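Local coordinates for thioredoxin domain-containing protein (Vibrio parahaemolyticus, PDB 2R5S) that is of unknown function, its tetratricopeptide-repeat region forming an all-helical part of a thioredoxin-domain protein to which protein-disulfide reductase activity is tentatively assigned, at residues A45-L50 against Q60-T65; E126-L131 against K148-I153. All coordinates share one frame; numbering follows the deposited sequence.

Contact 1 (A45-L50 against Q60-T65); sequences AKADCL and QELLAT
Leu62 is the bump of this contact: its CD2 methyl pushes into a shallow hollow on helix 40-52 between Lys46, Ala47 and Leu50. The aliphatic part of Lys46 forms one wall, with CG 3.6 Å from Leu62 CD2, and the two side chains meet at about a right angle. At the floor the same methyl comes within 3.6 Å of the backbone N of Ala47, close to the main chain beside the small side chain of Ala47. Leu50 closes the hollow more loosely, its CD1 lying 4.3 Å from Leu62 CD2. With chi1 of Leu62 at -174°, CG stands opposite the backbone N, and the branch reaches out from helix 56-63 to lay CD2 in this recess.

Ala47 also meets the next residue. Its CB is 3.7 Å from Leu63 CD2 and 4.0 Å from Leu62 CD2, so this small side chain sits against two leucines, and the CA atoms of Ala47 and Leu62 approach to 6.4 Å. No hydrogen bond joins the two segments. Where the helix gives way to a turn, Leu62 O accepts from Thr65 N and also from Thr65 OG1, the latter at 2.9 Å and in the carbonyl plane, while Thr65 OG1 is bonded in addition to Lys43. Leu78 of helix 73-88 packs on Ala47, and Leu26 of helix 22-30 on Lys46 and Leu50. Leucines packed against a small residue between helices 40-52 and 56-63 are consistent with the consecutive-helix packing of the tetratricopeptide-repeat fold.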
loop_
_atom_site.group_PDB
_atom_site.type_symbol
_atom_site.label_atom_id
_atom_site.label_comp_id
_atom_site.label_asym_id
_atom_site.label_seq_id
_atom_site.Cartn_x
_atom_site.Cartn_y
_atom_site.Cartn_z
ATOM N N ALA A 45 7.863 -8.876 12.260
ATOM C CA ALA A 45 7.662 -9.581 10.948
ATOM C C ALA A 45 6.536 -8.966 10.095
ATOM O O ALA A 45 6.732 -8.627 8.938
ATOM C CB ALA A 45 7.323 -11.103 11.212
ATOM N N LYS A 46 5.348 -8.868 10.679
ATOM C CA LYS A 46 4.150 -8.411 9.967
ATOM C C LYS A 46 4.344 -6.924 9.585
ATOM O O LYS A 46 4.089 -6.530 8.429
ATOM C CB LYS A 46 2.887 -8.658 10.826
ATOM C CG LYS A 46 1.619 -8.023 10.264
ATOM C CD LYS A 46 0.315 -8.535 10.963
ATOM C CE LYS A 46 -0.964 -8.121 10.263
ATOM N NZ LYS A 46 -2.244 -8.077 11.187
ATOM N N ALA A 47 4.914 -6.136 10.510
ATOM C CA ALA A 47 5.229 -4.722 10.265
ATOM C C ALA A 47 6.172 -4.574 9.106
ATOM O O ALA A 47 5.943 -3.746 8.268
ATOM C CB ALA A 47 5.808 -4.116 11.457
ATOM N N ASP A 48 7.246 -5.368 9.069
ATOM C CA ASP A 48 8.205 -5.335 7.972
ATOM C C ASP A 48 7.475 -5.680 6.686
ATOM O O ASP A 48 7.789 -5.130 5.660
ATOM C CB ASP A 48 9.283 -6.368 8.262
ATOM C CG ASP A 48 10.387 -6.345 7.291
ATOM O OD1 ASP A 48 10.646 -5.303 6.684
ATOM O OD2 ASP A 48 11.072 -7.387 7.169
ATOM N N CYS A 49 6.499 -6.600 6.741
ATOM C CA CYS A 49 5.832 -7.011 5.530
ATOM C C CYS A 49 4.911 -5.877 5.004
ATOM O O CYS A 49 4.793 -5.615 3.772
ATOM C CB CYS A 49 5.047 -8.313 5.770
ATOM S SG CYS A 49 6.069 -9.801 5.875
ATOM N N LEU A 50 4.255 -5.196 5.918
ATOM C CA LEU A 50 3.326 -4.155 5.513
ATOM C C LEU A 50 4.126 -3.041 4.782
ATOM O O LEU A 50 3.774 -2.540 3.691
ATOM C CB LEU A 50 2.607 -3.618 6.738
ATOM C CG LEU A 50 1.698 -4.643 7.362
ATOM C CD1 LEU A 50 1.119 -4.105 8.683
ATOM C CD2 LEU A 50 0.565 -4.938 6.383
ATOM N N GLN A 60 2.198 1.619 10.490
ATOM C CA GLN A 60 2.408 2.537 11.592
ATOM C C GLN A 60 1.502 2.173 12.786
ATOM O O GLN A 60 1.862 2.311 13.949
ATOM C CB GLN A 60 2.045 3.954 11.137
ATOM C CG GLN A 60 2.051 4.925 12.276
ATOM C CD GLN A 60 0.987 5.932 12.131
ATOM O OE1 GLN A 60 -0.127 5.767 12.677
ATOM N NE2 GLN A 60 1.287 7.009 11.416
ATOM N N GLU A 61 0.291 1.764 12.478
ATOM C CA GLU A 61 -0.672 1.473 13.492
ATOM C C GLU A 61 -0.274 0.126 14.165
ATOM O O GLU A 61 -0.393 -0.047 15.393
ATOM C CB GLU A 61 -2.013 1.458 12.777
ATOM C CG GLU A 61 -3.215 0.908 13.489
ATOM C CD GLU A 61 -4.159 0.163 12.490
ATOM O OE1 GLU A 61 -4.484 0.736 11.413
ATOM O OE2 GLU A 61 -4.531 -1.003 12.768
ATOM N N LEU A 62 0.199 -0.834 13.381
ATOM C CA LEU A 62 0.816 -2.025 14.005
ATOM C C LEU A 62 2.022 -1.682 14.851
ATOM O O LEU A 62 2.093 -2.083 16.016
ATOM C CB LEU A 62 1.270 -3.117 13.012
ATOM C CG LEU A 62 1.775 -4.381 13.696
ATOM C CD1 LEU A 62 0.643 -4.981 14.578
ATOM C CD2 LEU A 62 2.161 -5.345 12.624
ATOM N N LEU A 63 2.980 -0.990 14.274
ATOM C CA LEU A 63 4.159 -0.563 15.097
ATOM C C LEU A 63 3.880 0.116 16.404
ATOM O O LEU A 63 4.681 0.024 17.288
ATOM C CB LEU A 63 5.084 0.295 14.313
ATOM C CG LEU A 63 5.716 -0.516 13.191
ATOM C CD1 LEU A 63 6.323 0.443 12.277
ATOM C CD2 LEU A 63 6.760 -1.408 13.787
ATOM N N ALA A 64 2.726 0.759 16.538
ATOM C CA ALA A 64 2.338 1.510 17.749
ATOM C C ALA A 64 1.889 0.613 18.891
ATOM O O ALA A 64 1.675 1.081 20.026
ATOM C CB ALA A 64 1.211 2.472 17.413
ATOM N N THR A 65 1.706 -0.676 18.597
ATOM C CA THR A 65 1.356 -1.669 19.623
ATOM C C THR A 65 2.577 -2.574 19.997
ATOM O O THR A 65 2.407 -3.614 20.633
ATOM C CB THR A 65 0.220 -2.634 19.107
ATOM O OG1 THR A 65 0.786 -3.522 18.104
ATOM C CG2 THR A 65 -0.983 -1.874 18.539
#

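Contact 2 (E126-L131 against K148-I153)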
loop_
_atom_site.group_PDB
_atom_site.type_symbol
_atom_site.label_atom_id
_atom_site.label_comp_id
_atom_site.label_asym_id
_atom_site.label_seq_id
_atom_site.Cartn_x
_atom_site.Cartn_y
_atom_site.Cartn_z
ATOM N N GLU A 126 -5.266 7.520 -2.300
ATOM C CA GLU A 126 -5.466 8.738 -3.115
ATOM C C GLU A 126 -5.235 8.587 -4.631
ATOM O O GLU A 126 -6.019 9.136 -5.382
ATOM C CB GLU A 126 -4.559 9.883 -2.622
ATOM C CG GLU A 126 -4.903 10.482 -1.237
ATOM C CD GLU A 126 -3.701 11.201 -0.634
ATOM O OE1 GLU A 126 -2.677 10.527 -0.344
ATOM O OE2 GLU A 126 -3.757 12.444 -0.501
ATOM N N ALA A 127 -4.122 7.959 -5.065
ATOM C CA ALA A 127 -3.904 7.589 -6.457
ATOM C C ALA A 127 -5.179 6.918 -7.064
ATOM O O ALA A 127 -5.702 7.370 -8.069
ATOM C CB ALA A 127 -2.777 6.616 -6.536
ATOM N N LEU A 128 -5.661 5.838 -6.454
ATOM C CA LEU A 128 -6.752 5.054 -7.006
ATOM C C LEU A 128 -8.048 5.809 -6.846
ATOM O O LEU A 128 -8.981 5.605 -7.631
ATOM C CB LEU A 128 -6.859 3.701 -6.293
ATOM C CG LEU A 128 -5.734 2.711 -6.612
ATOM C CD1 LEU A 128 -5.516 1.625 -5.546
ATOM C CD2 LEU A 128 -5.839 2.094 -8.041
ATOM N N GLU A 129 -8.168 6.654 -5.825
ATOM C CA GLU A 129 -9.477 7.381 -5.661
ATOM C C GLU A 129 -9.497 8.481 -6.729
ATOM O O GLU A 129 -10.482 8.681 -7.423
ATOM C CB GLU A 129 -9.602 8.020 -4.299
ATOM C CG GLU A 129 -10.786 9.018 -4.172
ATOM C CD GLU A 129 -12.068 8.381 -3.710
ATOM O OE1 GLU A 129 -12.140 7.123 -3.675
ATOM O OE2 GLU A 129 -13.047 9.123 -3.386
ATOM N N LEU A 130 -8.366 9.172 -6.913
ATOM C CA LEU A 130 -8.271 10.118 -8.025
ATOM C C LEU A 130 -8.841 9.515 -9.328
ATOM O O LEU A 130 -9.757 10.072 -9.944
ATOM C CB LEU A 130 -6.803 10.522 -8.277
ATOM C CG LEU A 130 -6.770 11.880 -8.956
ATOM C CD1 LEU A 130 -7.368 13.051 -8.090
ATOM C CD2 LEU A 130 -5.339 12.179 -9.408
ATOM N N LEU A 131 -8.297 8.375 -9.730
ATOM C CA LEU A 131 -8.650 7.738 -10.997
ATOM C C LEU A 131 -10.099 7.243 -10.978
ATOM O O LEU A 131 -10.817 7.324 -11.989
ATOM C CB LEU A 131 -7.670 6.594 -11.261
ATOM C CG LEU A 131 -6.387 7.010 -12.065
ATOM C CD1 LEU A 131 -6.018 8.471 -11.852
ATOM C CD2 LEU A 131 -5.112 6.124 -11.948
ATOM N N LYS A 148 -6.033 2.184 -17.524
ATOM C CA LYS A 148 -4.778 1.460 -17.510
ATOM C C LYS A 148 -3.861 1.858 -16.345
ATOM O O LYS A 148 -3.158 1.022 -15.717
ATOM C CB LYS A 148 -4.029 1.727 -18.818
ATOM C CG LYS A 148 -2.708 0.998 -18.899
ATOM C CD LYS A 148 -1.970 1.364 -20.166
ATOM C CE LYS A 148 -0.611 0.843 -20.096
ATOM N NZ LYS A 148 -0.580 -0.511 -20.777
ATOM N N THR A 149 -3.791 3.146 -16.078
ATOM C CA THR A 149 -2.926 3.517 -14.985
ATOM C C THR A 149 -3.566 3.119 -13.675
ATOM O O THR A 149 -2.881 2.671 -12.812
ATOM C CB THR A 149 -2.384 4.975 -14.967
ATOM O OG1 THR A 149 -2.680 5.507 -13.686
ATOM C CG2 THR A 149 -2.998 5.868 -16.000
ATOM N N PHE A 150 -4.880 3.169 -13.566
ATOM C CA PHE A 150 -5.574 2.491 -12.453
ATOM C C PHE A 150 -5.162 0.998 -12.355
ATOM O O PHE A 150 -4.780 0.522 -11.283
ATOM C CB PHE A 150 -7.068 2.629 -12.708
ATOM C CG PHE A 150 -7.926 2.251 -11.590
ATOM C CD1 PHE A 150 -8.272 3.194 -10.611
ATOM C CD2 PHE A 150 -8.481 0.966 -11.524
ATOM C CE1 PHE A 150 -9.174 2.847 -9.543
ATOM C CE2 PHE A 150 -9.356 0.630 -10.468
ATOM C CZ PHE A 150 -9.698 1.558 -9.509
HETATM N N MSE A 151 -5.157 0.298 -13.492
HETATM C CA MSE A 151 -4.872 -1.125 -13.547
HETATM C C MSE A 151 -3.393 -1.485 -13.256
HETATM O O MSE A 151 -3.116 -2.522 -12.648
HETATM C CB MSE A 151 -5.255 -1.661 -14.914
HETATM C CG MSE A 151 -6.780 -1.602 -15.243
HETATM SE SE MSE A 151 -7.880 -3.063 -14.640
HETATM C CE MSE A 151 -7.297 -4.544 -15.726
ATOM N N ASP A 152 -2.457 -0.658 -13.725
ATOM C CA ASP A 152 -1.041 -0.884 -13.391
ATOM C C ASP A 152 -0.846 -0.627 -11.873
ATOM O O ASP A 152 -0.114 -1.342 -11.213
ATOM C CB ASP A 152 -0.096 0.032 -14.200
ATOM C CG ASP A 152 -0.244 -0.110 -15.734
ATOM O OD1 ASP A 152 -0.587 -1.200 -16.262
ATOM O OD2 ASP A 152 0.014 0.919 -16.417
ATOM N N ILE A 153 -1.544 0.367 -11.316
ATOM C CA ILE A 153 -1.427 0.636 -9.863
ATOM C C ILE A 153 -1.906 -0.604 -9.076
ATOM O O ILE A 153 -1.253 -1.036 -8.143
ATOM C CB ILE A 153 -2.099 1.987 -9.429
ATOM C CG1 ILE A 153 -1.236 3.226 -9.751
ATOM C CG2 ILE A 153 -2.362 2.054 -7.901
ATOM C CD1 ILE A 153 -0.531 3.215 -11.135
#
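Leu128 and Phe150 form the aromatic part of this contact, a CH-pi interaction in which Leu128 CD2 lies over one face of the ring. The methyl is 3.9 Å from the ring centroid and 21° off the normal, displaced toward the rim, and the two side chains meet at about a right angle. A chi1 of -169° carries the ring of Phe150 away from its own backbone N and across to helix 124-135. The ring's edge is used as well: Leu128 O lies in the ring plane, 3.4 Å from Phe150 CE1, and Leu131 CB sits near that plane, 3.5 Å from CD1 of Phe150. Leu128 thus meets the ring twice, with a methyl over the face and its carbonyl oxygen at the rim.

Purely aliphatic packing joins the same leucine methyl to Ile153. Leu128 and Ile153 run past one another in opposite directions, and CD2 of Leu128 comes to 3.5 Å from CG2 of Ile153, a tight fit for two methyl carbons.

Apart from Leu128 O, polar atoms enter at the Leu131 end. Leu131 CD2 touches both Thr149 OG1 and the backbone N of Phe150, the latter at 3.4 Å. The hydroxyl of Thr149 is buried here without a hydrogen-bonding partner in the model, but it lies unusually close to the methyl, and the placement of both groups is doubtful. No hydrogen bond crosses between the segments.

Tyr167 of helix 162-174 touches both Leu128 and Phe150, while Ala115 of helix 108-120 lies against Leu131. The segment axes approach to 9.8 Å at 155° between their directions, an antiparallel packing of successive helices consistent with the tetratricopeptide-repeat fold.

Overall arrangement
Both contacts pair successive helices and lack hydrogen bonds across them, but they use different elements: helices 40-52 and 56-63 in contact 1, helices 124-135 and 145-157 in contact 2. They fall in separate tetratricopeptide-repeat regions, on opposite sides of the chain's centre, with their own centres 25 Å apart and nearest atoms about 13 Å apart. All five touching residues of contact 2 are buried, and an aromatic ring is central to its packing. Contact 1 is smaller, burying 182 Å² against 307 Å²; its side-chain contacts are all between aliphatic carbons, including the stem of a lysine, and two of its five touching residues, that lysine and a leucine, remain partly exposed.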